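PDB 3FAC: CENP-V/GFA domain-containing protein from Rhodobacter sphaeroides 2.4.1, which is of unknown function but belongs to the zinc-binding Gfa family and may therefore have carbon-sulfur lyase activity. Local coordinates for residues R34-T40 / Y76-R81. Sequence-based numbering, arbitrary orientation.
Sequences RGAIAAT and YTHHQR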
ATOM      1  N   ARG A  34       2.004  10.709  -2.899  1.00 23.79           N
ATOM      2  CA  ARG A  34       0.989   9.677  -2.676  1.00 24.35           C
ATOM      3  C   ARG A  34       0.113  10.183  -1.531  1.00 25.16           C
ATOM      4  O   ARG A  34      -1.100  10.330  -1.675  1.00 25.83           O
ATOM      5  CB  ARG A  34       1.632   8.365  -2.232  1.00 26.29           C
ATOM      6  CG  ARG A  34       1.826   7.285  -3.280  1.00 25.35           C
ATOM      7  CD  ARG A  34       2.598   6.160  -2.607  1.00 25.66           C
ATOM      8  NE  ARG A  34       2.854   4.999  -3.446  1.00 25.02           N
ATOM      9  CZ  ARG A  34       3.734   4.051  -3.132  1.00 25.00           C
ATOM     10  NH1 ARG A  34       4.430   4.145  -2.004  1.00 24.15           N
ATOM     11  NH2 ARG A  34       3.915   3.009  -3.937  1.00 24.20           N
ATOM     12  N   GLY A  35       0.754  10.436  -0.389  1.00 25.26           N
ATOM     13  CA  GLY A  35       0.061  10.937   0.785  1.00 25.98           C
ATOM     14  C   GLY A  35      -0.520   9.880   1.709  1.00 26.30           C
ATOM     15  O   GLY A  35      -1.057  10.203   2.772  1.00 26.63           O
ATOM     16  N   ALA A  36      -0.401   8.615   1.323  1.00 25.98           N
ATOM     17  CA  ALA A  36      -0.949   7.524   2.117  1.00 25.02           C
ATOM     18  C   ALA A  36      -0.101   7.104   3.314  1.00 24.42           C
ATOM     19  O   ALA A  36       1.083   7.419   3.400  1.00 23.82           O
ATOM     20  CB  ALA A  36      -1.199   6.320   1.221  1.00 23.41           C
ATOM     21  N   ILE A  37      -0.739   6.396   4.240  1.00 26.05           N
ATOM     22  CA  ILE A  37      -0.087   5.870   5.435  1.00 25.80           C
ATOM     23  C   ILE A  37       0.078   4.378   5.170  1.00 26.61           C
ATOM     24  O   ILE A  37      -0.902   3.683   4.896  1.00 27.26           O
ATOM     25  CB  ILE A  37      -0.966   6.071   6.692  1.00 25.85           C
ATOM     26  CG1 ILE A  37      -1.077   7.562   7.016  1.00 25.60           C
ATOM     27  CG2 ILE A  37      -0.377   5.322   7.867  1.00 24.58           C
ATOM     28  CD1 ILE A  37      -1.958   7.882   8.211  1.00 25.96           C
ATOM     29  N   ALA A  38       1.308   3.882   5.243  1.00 26.52           N
ATOM     30  CA  ALA A  38       1.556   2.472   4.977  1.00 26.83           C
ATOM     31  C   ALA A  38       1.888   1.625   6.204  1.00 27.98           C
ATOM     32  O   ALA A  38       2.186   2.144   7.282  1.00 26.79           O
ATOM     33  CB  ALA A  38       2.668   2.336   3.942  1.00 25.24           C
ATOM     34  N   ALA A  39       1.817   0.311   6.011  1.00 29.14           N
ATOM     35  CA  ALA A  39       2.115  -0.684   7.036  1.00 29.12           C
ATOM     36  C   ALA A  39       2.767  -1.850   6.297  1.00 29.70           C
ATOM     37  O   ALA A  39       2.373  -2.167   5.177  1.00 29.64           O
ATOM     38  CB  ALA A  39       0.839  -1.137   7.720  1.00 28.65           C
ATOM     39  N   THR A  40       3.756  -2.485   6.916  1.00 30.38           N
ATOM     40  CA  THR A  40       4.478  -3.587   6.281  1.00 32.29           C
ATOM     41  C   THR A  40       3.721  -4.915   6.178  1.00 32.77           C
ATOM     42  O   THR A  40       2.717  -5.127   6.853  1.00 31.75           O
ATOM     43  CB  THR A  40       5.822  -3.839   7.008  1.00 33.22           C
ATOM     44  OG1 THR A  40       6.596  -2.634   7.010  1.00 35.50           O
ATOM     45  CG2 THR A  40       6.621  -4.929   6.311  1.00 34.52           C
ATOM     46  N   TYR A  76      -3.901   4.116  -4.659  1.00 13.33           N
ATOM     47  CA  TYR A  76      -2.697   3.341  -4.379  1.00 15.16           C
ATOM     48  C   TYR A  76      -3.026   2.184  -3.430  1.00 15.60           C
ATOM     49  O   TYR A  76      -3.445   2.405  -2.295  1.00 15.20           O
ATOM     50  CB  TYR A  76      -1.647   4.269  -3.752  1.00 15.79           C
ATOM     51  CG  TYR A  76      -0.732   3.629  -2.731  1.00 18.39           C
ATOM     52  CD1 TYR A  76       0.174   2.629  -3.098  1.00 18.87           C
ATOM     53  CD2 TYR A  76      -0.735   4.065  -1.405  1.00 19.76           C
ATOM     54  CE1 TYR A  76       1.060   2.084  -2.165  1.00 18.74           C
ATOM     55  CE2 TYR A  76       0.144   3.530  -0.466  1.00 20.14           C
ATOM     56  CZ  TYR A  76       1.041   2.543  -0.851  1.00 21.40           C
ATOM     57  OH  TYR A  76       1.932   2.037   0.073  1.00 20.59           O
ATOM     58  N   THR A  77      -2.833   0.955  -3.899  1.00 16.31           N
ATOM     59  CA  THR A  77      -3.114  -0.227  -3.088  1.00 18.73           C
ATOM     60  C   THR A  77      -1.917  -0.660  -2.243  1.00 19.39           C
ATOM     61  O   THR A  77      -1.966  -0.625  -1.011  1.00 20.04           O
ATOM     62  CB  THR A  77      -3.536  -1.435  -3.968  1.00 20.19           C
ATOM     63  OG1 THR A  77      -2.541  -1.665  -4.973  1.00 22.87           O
ATOM     64  CG2 THR A  77      -4.876  -1.177  -4.641  1.00 19.71           C
ATOM     65  N   HIS A  78      -0.845  -1.070  -2.912  1.00 19.88           N
ATOM     66  CA  HIS A  78       0.359  -1.536  -2.230  1.00 21.51           C
ATOM     67  C   HIS A  78       1.593  -1.355  -3.109  1.00 23.19           C
ATOM     68  O   HIS A  78       1.482  -0.996  -4.281  1.00 22.72           O
ATOM     69  CB  HIS A  78       0.216  -3.019  -1.887  1.00 20.11           C
ATOM     70  CG  HIS A  78       0.141  -3.907  -3.092  1.00 19.42           C
ATOM     71  ND1 HIS A  78      -0.893  -3.843  -4.001  1.00 18.71           N
ATOM     72  CD2 HIS A  78       0.988  -4.856  -3.553  1.00 18.99           C
ATOM     73  CE1 HIS A  78      -0.680  -4.714  -4.970  1.00 19.78           C
ATOM     74  NE2 HIS A  78       0.456  -5.342  -4.723  1.00 19.80           N
ATOM     75  N   HIS A  79       2.764  -1.617  -2.537  1.00 25.92           N
ATOM     76  CA  HIS A  79       4.019  -1.505  -3.270  1.00 28.87           C
ATOM     77  C   HIS A  79       5.105  -2.364  -2.639  1.00 31.76           C
ATOM     78  O   HIS A  79       5.049  -2.682  -1.453  1.00 32.05           O
ATOM     79  CB  HIS A  79       4.502  -0.052  -3.311  1.00 28.62           C
ATOM     80  CG  HIS A  79       4.971   0.466  -1.988  1.00 27.17           C
ATOM     81  ND1 HIS A  79       4.105   0.850  -0.988  1.00 26.66           N
ATOM     82  CD2 HIS A  79       6.220   0.659  -1.500  1.00 26.20           C
ATOM     83  CE1 HIS A  79       4.800   1.260   0.058  1.00 26.40           C
ATOM     84  NE2 HIS A  79       6.085   1.154  -0.227  1.00 25.49           N
ATOM     85  N   GLN A  80       6.092  -2.741  -3.442  1.00 35.75           N
ATOM     86  CA  GLN A  80       7.199  -3.547  -2.955  1.00 38.68           C
ATOM     87  C   GLN A  80       8.338  -2.609  -2.577  1.00 40.50           C
ATOM     88  O   GLN A  80       9.072  -2.134  -3.443  1.00 39.58           O
ATOM     89  CB  GLN A  80       7.665  -4.527  -4.034  1.00 39.34           C
ATOM     90  CG  GLN A  80       8.829  -5.408  -3.606  1.00 42.22           C
ATOM     91  CD  GLN A  80       9.275  -6.358  -4.701  1.00 44.12           C
ATOM     92  OE1 GLN A  80       8.503  -7.203  -5.158  1.00 44.39           O
ATOM     93  NE2 GLN A  80      10.526  -6.221  -5.130  1.00 44.42           N
ATOM     94  N   ARG A  81       8.466  -2.343  -1.280  1.00 43.40           N
ATOM     95  CA  ARG A  81       9.500  -1.460  -0.754  1.00 45.75           C
ATOM     96  C   ARG A  81      10.834  -1.592  -1.479  1.00 47.65           C
ATOM     97  O   ARG A  81      11.167  -2.651  -2.025  1.00 47.56           O
ATOM     98  CB  ARG A  81       9.722  -1.729   0.734  1.00 46.31           C
ATOM     99  CG  ARG A  81       8.536  -1.407   1.620  1.00 47.59           C
ATOM    100  CD  ARG A  81       8.917  -1.524   3.091  1.00 47.62           C
ATOM    101  NE  ARG A  81       7.810  -1.178   3.977  1.00 47.46           N
ATOM    102  CZ  ARG A  81       7.210   0.010   4.003  1.00 48.51           C
ATOM    103  NH1 ARG A  81       7.605   0.979   3.185  1.00 48.35           N
ATOM    104  NH2 ARG A  81       6.213   0.230   4.852  1.00 48.94           N
TER
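The guanidinium of R34 lies flat over the ring of Y76, the planes 19° apart. Beyond CB and CG, the extended chain (chi3 178°) brings R34 CD over the middle of the phenol ring, 4.0 Å from its centroid and 6° off the normal, a CH-pi contact. R34 NE follows over Y76 CD1 and CE1, toward the rim; R34 CZ lies 3.9 Å from the Y76 centroid, in cation-pi geometry. At the tip the branches part: NH2 approaches H79 CB, while NH1 stands over the centre of the H79 imidazole. A36 CB meets the edge of the Y76 ring in its plane, 3.5 Å from Y76 CD2. Y76 OH and H79 ND1 share a 2.7 Å hydrogen bond. Replacing Y76 by an alanine is likely to leave the R34 guanidinium without its aromatic platform, A36 CB without its ring edge and H79 ND1 without its hydroxyl partner. T40 OG1 lies at the guanidinium edge of R81, 3.6 Å from R81 NE. In this Gfa-family domain, strand 87-91 separates strands 38-42 and 76-80 of the five-stranded antiparallel sheet, consistent with side chains making the contact. No clear hydrogen bond joins the segments; the pi face of Y76 is likely to offset part of R34's fixed charge.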